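Local coordinates for inclusion membrane protein A (Chlamydia trachomatis, PDB 6E6A), which probably drives homotypic fusion of chlamydial inclusions as a SNARE-like protein of the inclusion membrane, here represented by its soluble helical domain, at residues K30-L35 against A48-F53; K44-V49 against E129-I134. The protein carries 3 engineered substitutions. One frame throughout, in Å; residues are numbered along the deposited sequence.

How the contacts relate
After the short helix 7-15, the chain runs along helix 18-38, turns through a short loop and returns along helix 44-62. Contact 1 closes this tight hairpin, bringing 30-35 against 48-53 with only twelve residues between them. Contact 2 is long-range: 44-49, at the start of helix 44-62, meets 129-134 on helix 125-163 after four further helices have passed. Neither loop lies within the other: contact 2 begins where contact 1 ends, sharing Ala48 and Val49, so helix 44-62 is common to both and the centres lie about 9 Å apart. Phe32 and Phe53 of contact 1 reach Leu131 of contact 2, joining the N-terminal hairpin to the last long helix in one apolar interior.

Contact 1 of 2, residues K30-L35 against A48-F53. With NA (sodium ion), chain C.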
loop_
_atom_site.group_PDB
_atom_site.type_symbol
_atom_site.label_atom_id
_atom_site.label_comp_id
_atom_site.label_asym_id
_atom_site.label_seq_id
_atom_site.Cartn_x
_atom_site.Cartn_y
_atom_site.Cartn_z
ATOM N N LYS A 30 -10.598 2.569 8.341
ATOM C CA LYS A 30 -11.670 2.842 9.295
ATOM C C LYS A 30 -12.935 2.055 8.966
ATOM O O LYS A 30 -13.632 1.592 9.876
ATOM C CB LYS A 30 -11.955 4.338 9.340
ATOM C CG LYS A 30 -10.756 5.160 9.799
ATOM C CD LYS A 30 -11.188 6.545 10.239
ATOM C CE LYS A 30 -11.955 7.256 9.129
ATOM N NZ LYS A 30 -11.069 7.736 8.044
ATOM N N GLU A 31 -13.260 1.906 7.679
ATOM C CA GLU A 31 -14.413 1.085 7.313
ATOM C C GLU A 31 -14.276 -0.323 7.883
ATOM O O GLU A 31 -15.228 -0.876 8.450
ATOM C CB GLU A 31 -14.558 1.035 5.789
ATOM C CG GLU A 31 -15.861 0.383 5.295
ATOM C CD GLU A 31 -17.097 1.210 5.617
ATOM O OE1 GLU A 31 -16.964 2.438 5.813
ATOM O OE2 GLU A 31 -18.204 0.634 5.680
ATOM N N PHE A 32 -13.082 -0.894 7.800
ATOM C CA PHE A 32 -12.910 -2.250 8.298
ATOM C C PHE A 32 -12.743 -2.304 9.818
ATOM O O PHE A 32 -13.175 -3.284 10.430
ATOM C CB PHE A 32 -11.778 -2.934 7.530
ATOM C CG PHE A 32 -12.231 -3.458 6.193
ATOM C CD1 PHE A 32 -12.827 -4.701 6.088
ATOM C CD2 PHE A 32 -12.140 -2.671 5.058
ATOM C CE1 PHE A 32 -13.288 -5.165 4.867
ATOM C CE2 PHE A 32 -12.595 -3.137 3.834
ATOM C CZ PHE A 32 -13.170 -4.378 3.743
ATOM N N LEU A 33 -12.200 -1.264 10.467
ATOM C CA LEU A 33 -12.257 -1.240 11.935
ATOM C C LEU A 33 -13.710 -1.188 12.424
ATOM O O LEU A 33 -14.081 -1.860 13.403
ATOM C CB LEU A 33 -11.450 -0.061 12.491
ATOM C CG LEU A 33 -11.209 -0.014 14.003
ATOM C CD1 LEU A 33 -10.640 -1.342 14.522
ATOM C CD2 LEU A 33 -10.265 1.134 14.351
ATOM N N HIS A 34 -14.537 -0.365 11.769
ATOM C CA HIS A 34 -15.972 -0.345 12.045
ATOM C C HIS A 34 -16.587 -1.728 11.870
ATOM O O HIS A 34 -17.296 -2.230 12.755
ATOM C CB HIS A 34 -16.674 0.674 11.133
ATOM C CG HIS A 34 -16.701 2.076 11.679
ATOM N ND1 HIS A 34 -17.786 2.599 12.352
ATOM C CD2 HIS A 34 -15.777 3.067 11.638
ATOM C CE1 HIS A 34 -17.524 3.845 12.713
ATOM N NE2 HIS A 34 -16.310 4.152 12.291
ATOM N N LEU A 35 -16.302 -2.369 10.736
ATOM C CA LEU A 35 -16.820 -3.711 10.489
ATOM C C LEU A 35 -16.401 -4.670 11.595
ATOM O O LEU A 35 -17.188 -5.522 12.027
ATOM C CB LEU A 35 -16.332 -4.202 9.121
ATOM C CG LEU A 35 -16.953 -5.488 8.569
ATOM C CD1 LEU A 35 -18.422 -5.272 8.270
ATOM C CD2 LEU A 35 -16.211 -5.937 7.327
ATOM N N ALA A 48 -11.604 -10.465 13.585
ATOM C CA ALA A 48 -10.148 -10.439 13.670
ATOM C C ALA A 48 -9.519 -9.988 12.358
ATOM O O ALA A 48 -8.631 -9.126 12.355
ATOM C CB ALA A 48 -9.622 -11.822 14.062
ATOM N N VAL A 49 -9.961 -10.558 11.227
ATOM C CA VAL A 49 -9.351 -10.146 9.958
ATOM C C VAL A 49 -9.663 -8.672 9.656
ATOM O O VAL A 49 -8.777 -7.896 9.238
ATOM C CB VAL A 49 -9.750 -11.101 8.808
ATOM C CG1 VAL A 49 -11.188 -10.910 8.351
ATOM C CG2 VAL A 49 -8.800 -10.929 7.620
ATOM N N SER A 50 -10.910 -8.241 9.912
ATOM C CA SER A 50 -11.268 -6.848 9.657
ATOM C C SER A 50 -10.419 -5.903 10.501
ATOM O O SER A 50 -9.963 -4.859 10.007
ATOM C CB SER A 50 -12.759 -6.626 9.934
ATOM O OG SER A 50 -13.568 -7.412 9.077
ATOM N N GLN A 51 -10.184 -6.257 11.772
ATOM C CA GLN A 51 -9.349 -5.420 12.636
ATOM C C GLN A 51 -7.915 -5.372 12.129
ATOM O O GLN A 51 -7.260 -4.322 12.197
ATOM C CB GLN A 51 -9.375 -5.939 14.074
ATOM C CG GLN A 51 -8.625 -5.043 15.063
ATOM C CD GLN A 51 -8.629 -5.596 16.481
ATOM O OE1 GLN A 51 -8.672 -6.806 16.689
ATOM N NE2 GLN A 51 -8.603 -4.705 17.461
ATOM N N ASP A 52 -7.415 -6.504 11.612
ATOM C CA ASP A 52 -6.052 -6.569 11.080
ATOM C C ASP A 52 -5.842 -5.552 9.969
ATOM O O ASP A 52 -4.735 -5.004 9.800
ATOM C CB ASP A 52 -5.776 -7.965 10.515
ATOM C CG ASP A 52 -5.613 -9.021 11.585
ATOM O OD1 ASP A 52 -5.526 -8.676 12.781
ATOM O OD2 ASP A 52 -5.570 -10.208 11.211
ATOM N N PHE A 53 -6.890 -5.323 9.177
ATOM C CA PHE A 53 -6.755 -4.390 8.059
ATOM C C PHE A 53 -6.351 -2.981 8.498
ATOM O O PHE A 53 -5.710 -2.261 7.718
ATOM C CB PHE A 53 -8.055 -4.320 7.257
ATOM C CG PHE A 53 -8.098 -5.275 6.091
ATOM C CD1 PHE A 53 -8.842 -6.440 6.152
ATOM C CD2 PHE A 53 -7.388 -5.004 4.936
ATOM C CE1 PHE A 53 -8.869 -7.319 5.073
ATOM C CE2 PHE A 53 -7.415 -5.876 3.859
ATOM C CZ PHE A 53 -8.161 -7.026 3.932
HETATM NA NA NA C . -18.193 4.654 5.653
#
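Close packing of two antiparallel neighbouring helices defines this contact, which lies in the hairpin formed by helix 18-38 and helix 44-62. Their local axes come within 7.4 Å at 152°, a close approach consistent with the small Ser50 at the crossing. Ser50 CB points toward the opposite backbone and lies 3.4 Å from Phe32 O. The backbones are correspondingly near, with Ser50 CA 5.1 Å from Phe32 CA. A serine also suits a buried helix face because its hydroxyl can be satisfied at home: OG sits beside its own backbone N (chi1 -62°) and hydrogen-bonds to Leu46 O one turn earlier. Ser50 OG also touches Leu35 CD2 at 3.5 Å and lies at the edge of the Phe32 ring, near its plane.

A second, bulkier layer is aromatic. Phe32 and Phe53 meet through their CB atoms, 4.0 Å apart, and carry their rings to the same side of the helix pair. The ring planes are inclined at 34° with centroids 5.1 Å apart, an oblique arrangement. Such a hairpin, with apolar residues turned inward, is a unit of the helical bundle that makes up this soluble domain; here the two phenylalanines enter the bundle interior, where Leu107 and Leu131 touch both. On the outer margin Leu33 CD1 rests against Gln51 CG at 4.2 Å, so the methylene part of the glutamine supplies the apolar surface.

Away from the helix interface, Glu31 has a different task. Its chain bends at chi2, and the carboxylate divides its oxygens: Glu31 OE1 binds a sodium ion at 2.5 Å, whereas OE2 forms a salt bridge with Arg115 of helix 110-119.

Contact 2 of 2, residues K44-V49 against E129-I134; sequences KDLSAV and EELKTI
Helix segments 44-49 and 129-134 run nearly parallel, their local axes inclined by 24° and separated by 10.1 Å at closest approach, so side chains must bridge the gap. Lys132 spans it at the margin. Its CG stands opposite the carbonyl carbon, beside the backbone N (chi1 -79°), and the rest of the chain is extended, bringing NZ to Asp45. The two side chains cross at about a right angle, and Lys132 NZ bonds to Asp45 OD2 at 3.2 Å, on its syn lone pair. A weak second bond runs from Lys132 NZ to Asp45 OD1 at 3.4 Å. This forked salt bridge probably lessens the cost of placing either charge beside an apolar interior.

A lysine suits this border because its methylenes are apolar: Val49 CG2 packs across CG of Lys132 at 3.7 Å. The other branch of the valine, Val49 CG1, approaches Leu131 CB at 4.1 Å, so its two methyls fit against two successive residues of the facing helix. Deeper in, Leu46 and Leu131 meet methyl to methyl, CD2 to CD1 at 3.6 Å. In Leu46, CG set opposite the backbone N (chi1 -176°) helps carry the branch from the flank of its helix into the interface.

In this helical bundle, the contact joins the beginning of helix 44-62 to the long helix 125-163. Ile128 extends it by touching Asp45 and Leu46, while helix 110-119 packs against the leucines through Val114 and Leu110, and helix 87-107 reaches Leu131 through Leu107.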
loop_
_atom_site.group_PDB
_atom_site.type_symbol
_atom_site.label_atom_id
_atom_site.label_comp_id
_atom_site.label_asym_id
_atom_site.label_seq_id
_atom_site.Cartn_x
_atom_site.Cartn_y
_atom_site.Cartn_z
ATOM N N LYS A 44 -16.162 -13.965 15.423
ATOM C CA LYS A 44 -14.778 -13.772 15.854
ATOM C C LYS A 44 -13.803 -13.698 14.682
ATOM O O LYS A 44 -12.952 -12.804 14.622
ATOM C CB LYS A 44 -14.372 -14.897 16.809
ATOM C CG LYS A 44 -13.175 -14.564 17.695
ATOM C CD LYS A 44 -13.003 -15.615 18.785
ATOM C CE LYS A 44 -11.541 -15.967 18.992
ATOM N NZ LYS A 44 -10.805 -14.922 19.759
ATOM N N ASP A 45 -13.882 -14.677 13.779
ATOM C CA ASP A 45 -12.907 -14.804 12.696
ATOM C C ASP A 45 -12.932 -13.578 11.785
ATOM O O ASP A 45 -11.882 -12.987 11.468
ATOM C CB ASP A 45 -13.233 -16.077 11.908
ATOM C CG ASP A 45 -12.126 -16.490 10.954
ATOM O OD1 ASP A 45 -12.409 -17.290 10.035
ATOM O OD2 ASP A 45 -10.978 -16.030 11.128
ATOM N N LEU A 46 -14.139 -13.153 11.398
ATOM C CA LEU A 46 -14.288 -11.991 10.528
ATOM C C LEU A 46 -13.871 -10.721 11.250
ATOM O O LEU A 46 -13.240 -9.841 10.658
ATOM C CB LEU A 46 -15.735 -11.898 10.035
ATOM C CG LEU A 46 -16.195 -10.830 9.033
ATOM C CD1 LEU A 46 -16.627 -9.558 9.722
ATOM C CD2 LEU A 46 -15.125 -10.524 7.998
ATOM N N SER A 47 -14.219 -10.613 12.537
ATOM C CA SER A 47 -13.812 -9.454 13.321
ATOM C C SER A 47 -12.295 -9.335 13.404
ATOM O O SER A 47 -11.744 -8.230 13.313
ATOM C CB SER A 47 -14.407 -9.555 14.724
ATOM O OG SER A 47 -14.099 -8.399 15.480
ATOM N N ALA A 48 -11.604 -10.465 13.585
ATOM C CA ALA A 48 -10.148 -10.439 13.670
ATOM C C ALA A 48 -9.519 -9.988 12.358
ATOM O O ALA A 48 -8.631 -9.126 12.355
ATOM C CB ALA A 48 -9.622 -11.822 14.062
ATOM N N VAL A 49 -9.961 -10.558 11.227
ATOM C CA VAL A 49 -9.351 -10.146 9.958
ATOM C C VAL A 49 -9.663 -8.672 9.656
ATOM O O VAL A 49 -8.777 -7.896 9.238
ATOM C CB VAL A 49 -9.750 -11.101 8.808
ATOM C CG1 VAL A 49 -11.188 -10.910 8.351
ATOM C CG2 VAL A 49 -8.800 -10.929 7.620
ATOM N N GLU A 129 -12.123 -15.763 3.708
ATOM C CA GLU A 129 -10.954 -16.244 2.971
ATOM C C GLU A 129 -10.415 -15.190 2.008
ATOM O O GLU A 129 -9.194 -15.009 1.887
ATOM C CB GLU A 129 -11.313 -17.523 2.213
ATOM C CG GLU A 129 -10.264 -17.959 1.185
ATOM C CD GLU A 129 -9.071 -18.650 1.822
ATOM O OE1 GLU A 129 -8.165 -19.088 1.078
ATOM O OE2 GLU A 129 -9.035 -18.758 3.069
ATOM N N GLU A 130 -11.305 -14.509 1.283
ATOM C CA GLU A 130 -10.850 -13.456 0.381
ATOM C C GLU A 130 -10.214 -12.309 1.156
ATOM O O GLU A 130 -9.195 -11.751 0.728
ATOM C CB GLU A 130 -12.002 -12.952 -0.493
ATOM C CG GLU A 130 -11.553 -11.878 -1.484
ATOM C CD GLU A 130 -12.607 -11.495 -2.516
ATOM O OE1 GLU A 130 -13.768 -11.949 -2.409
ATOM O OE2 GLU A 130 -12.264 -10.720 -3.438
ATOM N N LEU A 131 -10.795 -11.943 2.305
ATOM C CA LEU A 131 -10.230 -10.853 3.096
ATOM C C LEU A 131 -8.857 -11.222 3.645
ATOM O O LEU A 131 -7.950 -10.384 3.668
ATOM C CB LEU A 131 -11.180 -10.479 4.235
ATOM C CG LEU A 131 -12.398 -9.646 3.838
ATOM C CD1 LEU A 131 -13.444 -9.660 4.941
ATOM C CD2 LEU A 131 -11.961 -8.211 3.530
ATOM N N LYS A 132 -8.676 -12.476 4.067
ATOM C CA LYS A 132 -7.358 -12.940 4.499
ATOM C C LYS A 132 -6.345 -12.885 3.362
ATOM O O LYS A 132 -5.198 -12.457 3.560
ATOM C CB LYS A 132 -7.461 -14.361 5.061
ATOM C CG LYS A 132 -7.993 -14.408 6.483
ATOM C CD LYS A 132 -8.329 -15.834 6.913
ATOM C CE LYS A 132 -8.691 -15.904 8.393
ATOM N NZ LYS A 132 -9.264 -17.237 8.758
ATOM N N THR A 133 -6.743 -13.331 2.165
ATOM C CA THR A 133 -5.831 -13.298 1.024
ATOM C C THR A 133 -5.431 -11.868 0.664
ATOM O O THR A 133 -4.249 -11.587 0.395
ATOM C CB THR A 133 -6.499 -13.969 -0.176
ATOM O OG1 THR A 133 -6.884 -15.304 0.174
ATOM C CG2 THR A 133 -5.561 -13.993 -1.385
ATOM N N ILE A 134 -6.402 -10.950 0.656
ATOM C CA ILE A 134 -6.116 -9.552 0.347
ATOM C C ILE A 134 -5.226 -8.933 1.419
ATOM O O ILE A 134 -4.278 -8.207 1.106
ATOM C CB ILE A 134 -7.421 -8.752 0.168
ATOM C CG1 ILE A 134 -8.156 -9.184 -1.108
ATOM C CG2 ILE A 134 -7.125 -7.253 0.116
ATOM C CD1 ILE A 134 -9.626 -8.766 -1.143
#